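Local structure of KLLA0E08119p (3VA7) at residues Pro273-Pro276 against Glu277-Ala281; Arg450-Ser454 against Ser455-Lys459; Ala648-Lys651 against Ser652-Pro655. The protein probably catalyses the biotin-dependent, ATP-driven carboxylation of urea, through the biotin carboxylase, carboxyltransferase and biotin carrier domains held in this chain. All coordinates share one frame; numbering follows the deposited sequence.

In the fold
All three contacts are local, between residues close in sequence. Contacts 1 and 2 lie in the biotin carboxylase part, with centres about 23 Å apart. Contact 3 belongs to the carboxyltransferase part, and its centre is about 45 Å from that of contact 2. Contact 1 is at the surface; contacts 2 and 3 are partly buried. Contacts 1 and 2 both mark a helix start. At 273-281 a proline carbonyl takes two helix N-H groups under an aliphatic cover. At 450-459 a serine hydroxyl caps the second of two successive helices. Contact 3 is a turn in a long connection, with weak backbone bonds, and apolar side chains pair across it.

Contact 1 (Pro273-Pro276 against Glu277-Ala281); sequences PNLP and EATRA
Leu-275 lays its two methyl groups against the first turn of the helix that starts at Glu-277. Its CG is anti to the backbone N (chi1 172°), which brings the end of the side chain nearer to the helix. CD1 meets Thr-279 OG1 at 3.8 Å. CD2 lies 3.7 Å from Arg-280 CB and 3.4 Å from Arg-280 NH1, so one branch goes to each residue. Cutting Leu-275 back to an alanine removes both methyls and is likely to open a gap beside Thr-279 and the aliphatic base of Arg-280.

Pro-276 is the N-cap residue, and its carbonyl oxygen is gripped twice. Arg-280 N donates to Pro-276 O at 2.9 Å, nearly straight (164°) and in the carbonyl plane. Thr-279 N also donates to Pro-276 O at 2.9 Å, but from above that plane and at a more bent angle. The proline ring takes part too. Thr-279 has OG1 anti to its own N (chi1 161°), and this turns CG2 to the ring, 3.6 Å from Pro-276 CG.

The Arg-280 chain bends at chi3. Glu-277 OE2 lies in the guanidinium plane, at its edge, 3.6 Å from Arg-280 NE: a long salt bridge. The stronger charge partner is Glu-254, which pairs with NH1. The two acids probably balance the charge of the arginine and help hold the guanidinium in place.

The site is in the ATP-binding region of the biotin carboxylase part. The loop follows strand 264-270 and leads into helix 277-293. Tyr-306 of strand 299-307 touches Leu-275, Pro-276 and Thr-279, while Glu-254 comes from strand 249-261.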
# COMPACT_ATOMS: atom_id res chain seq x y z
N PRO A 273 -15.40 -8.88 39.96
CA PRO A 273 -14.98 -8.06 41.09
C PRO A 273 -16.16 -7.80 42.04
O PRO A 273 -17.31 -7.84 41.59
CB PRO A 273 -14.57 -6.76 40.41
CG PRO A 273 -15.54 -6.65 39.25
CD PRO A 273 -15.62 -8.07 38.74
N ASN A 274 -15.87 -7.54 43.32
CA ASN A 274 -16.87 -7.07 44.33
C ASN A 274 -18.09 -7.95 44.40
O ASN A 274 -19.24 -7.47 44.27
CB ASN A 274 -17.32 -5.63 44.06
CG ASN A 274 -16.18 -4.62 44.15
OD1 ASN A 274 -15.31 -4.69 45.05
ND2 ASN A 274 -16.17 -3.68 43.19
N LEU A 275 -17.82 -9.24 44.55
CA LEU A 275 -18.86 -10.23 44.70
C LEU A 275 -18.45 -11.17 45.80
O LEU A 275 -17.38 -11.79 45.73
CB LEU A 275 -19.07 -10.99 43.40
CG LEU A 275 -20.00 -12.20 43.39
CD1 LEU A 275 -21.44 -11.77 43.26
CD2 LEU A 275 -19.60 -13.07 42.22
N PRO A 276 -19.29 -11.25 46.84
CA PRO A 276 -19.01 -12.14 47.98
C PRO A 276 -19.30 -13.60 47.64
O PRO A 276 -20.27 -13.92 46.93
CB PRO A 276 -19.97 -11.64 49.06
CG PRO A 276 -20.61 -10.34 48.48
CD PRO A 276 -20.52 -10.45 47.02
N GLU A 277 -18.42 -14.47 48.13
CA GLU A 277 -18.63 -15.93 48.13
C GLU A 277 -20.08 -16.42 48.40
O GLU A 277 -20.59 -17.27 47.66
CB GLU A 277 -17.69 -16.58 49.13
CG GLU A 277 -16.27 -16.61 48.67
CD GLU A 277 -16.01 -17.70 47.61
OE1 GLU A 277 -16.81 -18.67 47.49
OE2 GLU A 277 -14.96 -17.58 46.91
N ALA A 278 -20.74 -15.93 49.46
CA ALA A 278 -22.15 -16.28 49.71
C ALA A 278 -22.98 -16.22 48.41
O ALA A 278 -23.77 -17.14 48.09
CB ALA A 278 -22.79 -15.37 50.81
N THR A 279 -22.77 -15.16 47.63
CA THR A 279 -23.58 -14.95 46.45
C THR A 279 -22.99 -15.62 45.18
O THR A 279 -23.75 -16.09 44.32
CB THR A 279 -24.03 -13.46 46.38
OG1 THR A 279 -24.46 -13.10 45.06
CG2 THR A 279 -22.91 -12.60 46.82
N ARG A 280 -21.66 -15.74 45.09
CA ARG A 280 -21.02 -16.55 44.04
C ARG A 280 -21.35 -18.04 44.16
O ARG A 280 -21.74 -18.66 43.16
CB ARG A 280 -19.49 -16.36 43.96
CG ARG A 280 -18.77 -17.44 43.11
CD ARG A 280 -17.26 -17.22 42.83
NE ARG A 280 -16.55 -16.43 43.84
CZ ARG A 280 -16.22 -15.14 43.71
NH1 ARG A 280 -16.50 -14.46 42.60
NH2 ARG A 280 -15.60 -14.52 44.70
N ALA A 281 -21.19 -18.62 45.35
CA ALA A 281 -21.48 -20.06 45.56
C ALA A 281 -22.95 -20.39 45.24
O ALA A 281 -23.28 -21.53 44.84
CB ALA A 281 -21.10 -20.52 46.98

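Contact 2 (Arg450-Ser454 against Ser455-Lys459)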
# COMPACT_ATOMS: atom_id res chain seq x y z
N ARG A 450 -7.83 1.15 24.74
CA ARG A 450 -6.69 1.56 25.58
C ARG A 450 -7.12 2.51 26.69
O ARG A 450 -6.78 2.35 27.88
CB ARG A 450 -5.64 2.25 24.72
CG ARG A 450 -4.52 1.35 24.30
CD ARG A 450 -3.96 1.91 23.05
NE ARG A 450 -3.04 0.96 22.45
CZ ARG A 450 -2.48 1.15 21.26
NH1 ARG A 450 -2.79 2.25 20.59
NH2 ARG A 450 -1.61 0.27 20.75
N SER A 451 -7.88 3.50 26.23
CA SER A 451 -8.55 4.46 27.05
C SER A 451 -9.45 3.79 28.12
O SER A 451 -9.37 4.16 29.30
CB SER A 451 -9.32 5.41 26.14
OG SER A 451 -10.53 5.77 26.76
N ILE A 452 -10.28 2.82 27.72
CA ILE A 452 -11.10 2.07 28.71
C ILE A 452 -10.23 1.28 29.68
O ILE A 452 -10.25 1.57 30.86
CB ILE A 452 -12.12 1.15 28.09
CG1 ILE A 452 -13.14 1.94 27.28
CG2 ILE A 452 -12.83 0.37 29.17
CD1 ILE A 452 -14.03 1.06 26.48
N ALA A 453 -9.43 0.34 29.18
CA ALA A 453 -8.46 -0.40 30.01
C ALA A 453 -7.68 0.50 30.97
O ALA A 453 -7.17 0.06 31.99
CB ALA A 453 -7.49 -1.17 29.13
N SER A 454 -7.58 1.77 30.61
CA SER A 454 -6.77 2.75 31.36
C SER A 454 -7.51 3.57 32.37
O SER A 454 -6.87 4.23 33.18
CB SER A 454 -6.15 3.75 30.41
OG SER A 454 -4.89 3.25 30.14
N SER A 455 -8.83 3.60 32.25
CA SER A 455 -9.66 4.53 32.98
C SER A 455 -9.57 4.32 34.49
O SER A 455 -9.15 3.25 34.97
CB SER A 455 -11.11 4.44 32.48
OG SER A 455 -11.59 3.12 32.61
N LYS A 456 -9.94 5.36 35.23
CA LYS A 456 -10.03 5.29 36.68
C LYS A 456 -11.22 4.36 36.95
O LYS A 456 -11.13 3.43 37.77
CB LYS A 456 -10.22 6.71 37.26
CG LYS A 456 -10.25 6.85 38.81
CD LYS A 456 -8.83 7.02 39.40
CE LYS A 456 -8.77 8.22 40.40
NZ LYS A 456 -7.43 8.33 41.07
N MET A 457 -12.31 4.59 36.20
CA MET A 457 -13.48 3.71 36.24
C MET A 457 -13.09 2.25 36.28
O MET A 457 -13.26 1.57 37.30
CB MET A 457 -14.37 3.97 35.03
CG MET A 457 -15.68 3.14 35.02
SD MET A 457 -15.57 1.53 34.21
CE MET A 457 -15.24 1.98 32.49
N PHE A 458 -12.53 1.75 35.19
CA PHE A 458 -12.25 0.34 35.14
C PHE A 458 -11.44 -0.10 36.34
O PHE A 458 -11.73 -1.13 36.89
CB PHE A 458 -11.55 -0.07 33.85
CG PHE A 458 -11.42 -1.56 33.67
CD1 PHE A 458 -10.19 -2.12 33.35
CD2 PHE A 458 -12.52 -2.39 33.83
CE1 PHE A 458 -10.06 -3.48 33.17
CE2 PHE A 458 -12.42 -3.76 33.66
CZ PHE A 458 -11.20 -4.31 33.34
N LYS A 459 -10.46 0.69 36.75
CA LYS A 459 -9.59 0.25 37.85
C LYS A 459 -10.31 0.19 39.19
O LYS A 459 -10.09 -0.71 39.99
CB LYS A 459 -8.36 1.14 37.99
CG LYS A 459 -7.25 0.41 38.71
CD LYS A 459 -6.17 1.35 39.14
CE LYS A 459 -5.15 0.61 40.00
NZ LYS A 459 -5.83 0.14 41.24
O HOH W 1 -7.37 1.23 34.59
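The Ser-455 hydroxyl donates through OG to Ile-452 O at 2.7 Å, in the carbonyl plane and on a lone pair. The same carbonyl oxygen accepts Ser-455 N at 2.8 Å, this time from above the plane. Ser-455 OG also accepts a hydrogen bond from Phe-458 N at 3.1 Å, nearly straight (165°). This is an N-cap: the hydroxyl takes up an amide of the first turn of helix 456-460. OG sits between the backbone N and the carbonyl carbon (chi1 57°), where it can serve both partners.

A water bridges the turn. It donates to Ala-453 O at 2.9 Å and to Ser-455 O at 2.7 Å. Ala-453 O also accepts from Asn-431 of helix 423-435, and the Ser-454 hydroxyl bonds to the same asparagine.

Packing lies outside this polar centre. The Phe-458 ring turns an edge to Ala-453 O, which is 4.0 Å from CD1 and near the ring plane. Arg-423 makes a cation-pi contact with the ring. Ile-452 CG2 and Met-457 CE meet loosely at 4.4 Å. Strand 264-270 lies against Ile-452 and Phe-458 through Ile-267.

The serine hydroxyl therefore works as donor and acceptor at once, which fixes its rotation. It links a carbonyl near the end of helix 446-454 to an amide that begins the next helix, so the chain can break between them with these groups satisfied.

Contact 3 (Ala648-Lys651 against Ser652-Pro655); sequences AAPK and SLLP
Leu-653 folds back over Pro-650, three residues earlier. Its CB lies 3.6 Å from Pro-650 O. CG comes next, 3.9 Å from Pro-650 CB. CD1, at the tip, reaches along the ring, 4.0 Å from Pro-650 CG and 4.1 Å from Pro-650 CD. CG is anti to the carbonyl carbon and beside the backbone N (chi1 -55°), and this sends CG and CD1 toward the Pro-650 ring. The two side chains cross at a slant.

The backbone makes two overlapping beta turns, both close to type I. Leu-653 N donates weakly to Pro-650 O at 3.4 Å. Leu-654 N donates weakly to Lys-651 O at 3.3 Å. The turns lie in the long connection between strands 626-628 and 662-669 of the carboxyltransferase part.

Leu-654 leaves on another course. Its CG passes 3.8 Å from Lys-651 O, and its CD2 touches Ala-649 CB at 3.8 Å. Helix 511-520 packs on this apolar pair, with Val-520 on Ala-649 and Leu-516 on Leu-654. At the turn itself, the Ser-652 hydroxyl bonds to Gly-806 N and to Glu-805.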
# COMPACT_ATOMS: atom_id res chain seq x y z
N ALA A 648 7.89 31.62 14.70
CA ALA A 648 7.67 32.12 13.33
C ALA A 648 8.96 31.99 12.48
O ALA A 648 10.04 32.30 12.96
CB ALA A 648 7.23 33.58 13.37
N ALA A 649 8.87 31.54 11.24
CA ALA A 649 10.05 31.48 10.41
C ALA A 649 10.57 32.86 10.18
O ALA A 649 9.82 33.71 9.74
CB ALA A 649 9.74 30.84 9.07
N PRO A 650 11.87 33.11 10.44
CA PRO A 650 12.46 34.39 10.03
C PRO A 650 12.08 34.61 8.61
O PRO A 650 12.03 33.65 7.88
CB PRO A 650 13.96 34.12 10.13
CG PRO A 650 14.04 33.12 11.21
CD PRO A 650 12.88 32.19 10.95
N LYS A 651 11.80 35.84 8.18
CA LYS A 651 11.27 36.04 6.83
C LYS A 651 12.33 36.02 5.75
O LYS A 651 12.00 35.85 4.58
CB LYS A 651 10.47 37.34 6.74
CG LYS A 651 9.90 37.76 8.09
CD LYS A 651 8.37 38.03 8.04
CE LYS A 651 7.82 38.29 9.48
NZ LYS A 651 6.33 38.60 9.54
N SER A 652 13.59 36.23 6.10
CA SER A 652 14.64 36.16 5.09
C SER A 652 14.88 34.70 4.64
O SER A 652 15.41 34.45 3.54
CB SER A 652 15.94 36.80 5.59
OG SER A 652 16.38 36.24 6.83
N LEU A 653 14.49 33.75 5.50
CA LEU A 653 14.55 32.33 5.22
C LEU A 653 13.38 31.78 4.37
O LEU A 653 13.42 30.60 3.95
CB LEU A 653 14.63 31.54 6.53
CG LEU A 653 15.74 31.89 7.52
CD1 LEU A 653 15.88 30.78 8.58
CD2 LEU A 653 17.08 32.19 6.79
N LEU A 654 12.34 32.59 4.14
CA LEU A 654 11.25 32.13 3.27
C LEU A 654 11.73 32.05 1.83
O LEU A 654 12.53 32.87 1.40
CB LEU A 654 10.01 33.00 3.37
CG LEU A 654 9.41 33.11 4.77
CD1 LEU A 654 8.20 34.08 4.70
CD2 LEU A 654 9.05 31.74 5.41
N PRO A 655 11.26 31.03 1.08
CA PRO A 655 11.60 30.92 -0.32
C PRO A 655 10.82 31.94 -1.14
O PRO A 655 9.71 32.31 -0.76
CB PRO A 655 11.15 29.50 -0.68
CG PRO A 655 10.13 29.15 0.33
CD PRO A 655 10.61 29.80 1.58